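Long-range contact in uncharacterized protein (Bacteroides ovatus, PDB 4E6F), which is of unknown function but belongs to the DUF4468 family, whose domain has a TBP-like fold: residues A[92-97]-A[116-121]. Numbering follows the deposited sequence.
Sequences RTLVNY and RFTYRE. With EDO (1,2-ethanediol), chain E.
Leu94 pairs with Thr118, and Asn96 with Arg116, as antiparallel hydrogen-bonded pairs. Each pair closes two backbone bonds: Leu94 N gives to Thr118 O at 2.9 Å and Thr118 N to Leu94 O at 3.0 Å, with a matching couple between Asn96 and Arg116. Leu94 O is gripped twice, because Thr93 OG1 also donates to it, from the opposite face of the carbonyl plane to Thr118 N. With chi1 at -173°, OG1 stands opposite the backbone N and beside the carbonyl carbon, next to Leu94. A valine at Thr93 would probably leave Leu94 O with the Thr118 bond but without this second donor. Water 2 links Arg92 O to Arg120 N where the pairing ends.

These strands, 90-104 and 107-119, form a beta hairpin in the curved antiparallel sheet of the TBP-like domain. Strand 72-85 continues the sheet beyond 92-97, and helix 149-169 packs on the face carrying Val95 and Phe117. There Val95 CG2 lies 3.9 Å from Phe117 CE1, the side chains running alongside. Thr93 CG2 meets Phe117 CD1, and Trp151 packs edge-to-face with the rings of Phe117 and Tyr119. The Tyr119 ring turns its edge to Arg92 O, with CE1 3.3 Å away; its hydroxyl is hydrogen-bonded to Asp91 and Lys150.

On the other face, the Arg116 guanidinium stacks on the Asn96 amide, their planes 8° apart. Asn96 CB sits over the centre of the guanidinium.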
loop_
_atom_site.group_PDB
_atom_site.type_symbol
_atom_site.label_atom_id
_atom_site.label_comp_id
_atom_site.label_asym_id
_atom_site.label_seq_id
_atom_site.Cartn_x
_atom_site.Cartn_y
_atom_site.Cartn_z
ATOM N N ARG A 92 -1.506 -13.542 11.408
ATOM C CA ARG A 92 -1.730 -12.221 10.834
ATOM C C ARG A 92 -0.828 -11.189 11.479
ATOM O O ARG A 92 -0.317 -11.419 12.581
ATOM C CB ARG A 92 -3.205 -11.810 11.030
ATOM C CG ARG A 92 -3.605 -11.587 12.497
ATOM C CD ARG A 92 -5.066 -11.218 12.634
ATOM N NE ARG A 92 -5.405 -10.883 14.019
ATOM C CZ ARG A 92 -6.593 -10.432 14.413
ATOM N NH1 ARG A 92 -7.564 -10.240 13.529
ATOM N NH2 ARG A 92 -6.812 -10.151 15.690
ATOM N N THR A 93 -0.676 -10.033 10.823
ATOM C CA THR A 93 0.063 -8.934 11.401
ATOM C C THR A 93 -0.782 -7.676 11.367
ATOM O O THR A 93 -1.632 -7.524 10.479
ATOM C CB THR A 93 1.409 -8.679 10.670
ATOM O OG1 THR A 93 2.144 -7.686 11.400
ATOM C CG2 THR A 93 1.236 -8.206 9.216
ATOM N N LEU A 94 -0.537 -6.773 12.313
ATOM C CA LEU A 94 -1.128 -5.447 12.189
ATOM C C LEU A 94 -0.199 -4.682 11.267
ATOM O O LEU A 94 1.011 -4.944 11.254
ATOM C CB LEU A 94 -1.217 -4.758 13.567
ATOM C CG LEU A 94 -2.108 -3.527 13.664
ATOM C CD1 LEU A 94 -3.602 -3.920 13.585
ATOM C CD2 LEU A 94 -1.803 -2.738 14.959
ATOM N N VAL A 95 -0.737 -3.751 10.490
ATOM C CA VAL A 95 0.082 -2.883 9.665
ATOM C C VAL A 95 -0.408 -1.466 9.889
ATOM O O VAL A 95 -1.612 -1.257 9.993
ATOM C CB VAL A 95 0.104 -3.265 8.153
ATOM C CG1 VAL A 95 -1.277 -3.125 7.503
ATOM C CG2 VAL A 95 1.142 -2.440 7.378
ATOM N N ASN A 96 0.521 -0.513 9.999
ATOM C CA ASN A 96 0.219 0.918 10.057
ATOM C C ASN A 96 0.909 1.537 8.886
ATOM O O ASN A 96 2.024 1.131 8.538
ATOM C CB ASN A 96 0.651 1.567 11.357
ATOM C CG ASN A 96 -0.261 1.227 12.507
ATOM O OD1 ASN A 96 -1.263 1.927 12.804
ATOM N ND2 ASN A 96 0.047 0.121 13.157
ATOM N N TYR A 97 0.252 2.510 8.249
ATOM C CA TYR A 97 0.843 3.090 7.044
ATOM C C TYR A 97 0.327 4.508 6.819
ATOM O O TYR A 97 -0.643 4.912 7.458
ATOM C CB TYR A 97 0.486 2.209 5.805
ATOM C CG TYR A 97 -1.003 1.940 5.651
ATOM C CD1 TYR A 97 -1.843 2.873 5.034
ATOM C CD2 TYR A 97 -1.588 0.802 6.208
ATOM C CE1 TYR A 97 -3.217 2.652 4.931
ATOM C CE2 TYR A 97 -2.964 0.557 6.086
ATOM C CZ TYR A 97 -3.770 1.489 5.447
ATOM O OH TYR A 97 -5.126 1.278 5.339
ATOM N N ARG A 116 4.809 0.003 8.853
ATOM C CA ARG A 116 5.367 -0.693 10.001
ATOM C C ARG A 116 4.387 -1.747 10.456
ATOM O O ARG A 116 3.166 -1.560 10.395
ATOM C CB ARG A 116 5.732 0.279 11.136
ATOM C CG ARG A 116 4.569 1.065 11.672
ATOM C CD ARG A 116 5.002 2.054 12.755
ATOM N NE ARG A 116 3.879 2.913 13.129
ATOM C CZ ARG A 116 2.951 2.587 14.021
ATOM N NH1 ARG A 116 3.022 1.429 14.670
ATOM N NH2 ARG A 116 1.944 3.410 14.267
ATOM N N PHE A 117 4.934 -2.847 10.930
ATOM C CA PHE A 117 4.165 -4.000 11.359
ATOM C C PHE A 117 4.231 -4.188 12.847
ATOM O O PHE A 117 5.278 -3.927 13.459
ATOM C CB PHE A 117 4.725 -5.263 10.692
ATOM C CG PHE A 117 4.826 -5.196 9.184
ATOM C CD1 PHE A 117 3.690 -5.336 8.385
ATOM C CD2 PHE A 117 6.055 -4.990 8.562
ATOM C CE1 PHE A 117 3.779 -5.253 6.984
ATOM C CE2 PHE A 117 6.150 -4.922 7.161
ATOM C CZ PHE A 117 5.015 -5.079 6.382
ATOM N N THR A 118 3.110 -4.634 13.426
ATOM C CA THR A 118 3.016 -4.993 14.843
ATOM C C THR A 118 2.492 -6.417 14.846
ATOM O O THR A 118 1.329 -6.671 14.506
ATOM C CB THR A 118 2.166 -4.011 15.638
ATOM O OG1 THR A 118 2.664 -2.698 15.403
ATOM C CG2 THR A 118 2.199 -4.315 17.142
ATOM N N TYR A 119 3.361 -7.345 15.209
ATOM C CA TYR A 119 3.075 -8.768 15.123
ATOM C C TYR A 119 3.009 -9.407 16.500
ATOM O O TYR A 119 3.925 -9.216 17.308
ATOM C CB TYR A 119 4.203 -9.411 14.288
ATOM C CG TYR A 119 3.989 -10.862 13.909
ATOM C CD1 TYR A 119 2.914 -11.245 13.105
ATOM C CD2 TYR A 119 4.929 -11.832 14.238
ATOM C CE1 TYR A 119 2.742 -12.570 12.715
ATOM C CE2 TYR A 119 4.773 -13.159 13.837
ATOM C CZ TYR A 119 3.696 -13.512 13.046
ATOM O OH TYR A 119 3.556 -14.819 12.636
ATOM N N ARG A 120 1.916 -10.166 16.755
ATOM C CA ARG A 120 1.706 -10.860 18.031
ATOM C C ARG A 120 1.859 -9.861 19.196
ATOM O O ARG A 120 2.516 -10.169 20.215
ATOM C CB ARG A 120 2.663 -12.073 18.178
ATOM C CG ARG A 120 2.742 -12.969 16.939
ATOM C CD ARG A 120 2.104 -14.319 17.142
ATOM N NE ARG A 120 1.848 -15.004 15.872
ATOM C CZ ARG A 120 2.446 -16.129 15.493
ATOM N NH1 ARG A 120 3.350 -16.705 16.275
ATOM N NH2 ARG A 120 2.142 -16.687 14.328
ATOM N N GLU A 121 1.262 -8.645 19.016
ATOM C CA GLU A 121 1.169 -7.523 19.960
ATOM C C GLU A 121 2.495 -6.814 20.256
ATOM O O GLU A 121 2.498 -5.584 20.344
ATOM C CB GLU A 121 0.539 -7.951 21.302
ATOM C CG GLU A 121 -0.932 -8.327 21.225
ATOM C CD GLU A 121 -1.247 -9.752 20.804
ATOM O OE1 GLU A 121 -0.512 -10.679 21.213
ATOM O OE2 GLU A 121 -2.268 -9.944 20.106
HETATM C C1 EDO E . 2.151 5.153 10.367
HETATM O O1 EDO E . 2.196 5.495 8.989
HETATM C C2 EDO E . 0.779 5.555 10.970
HETATM O O2 EDO E . -0.294 4.869 10.317
HETATM O O HOH W 1 -0.623 -13.976 14.226
HETATM O O HOH W 2 -0.350 -10.311 15.000
#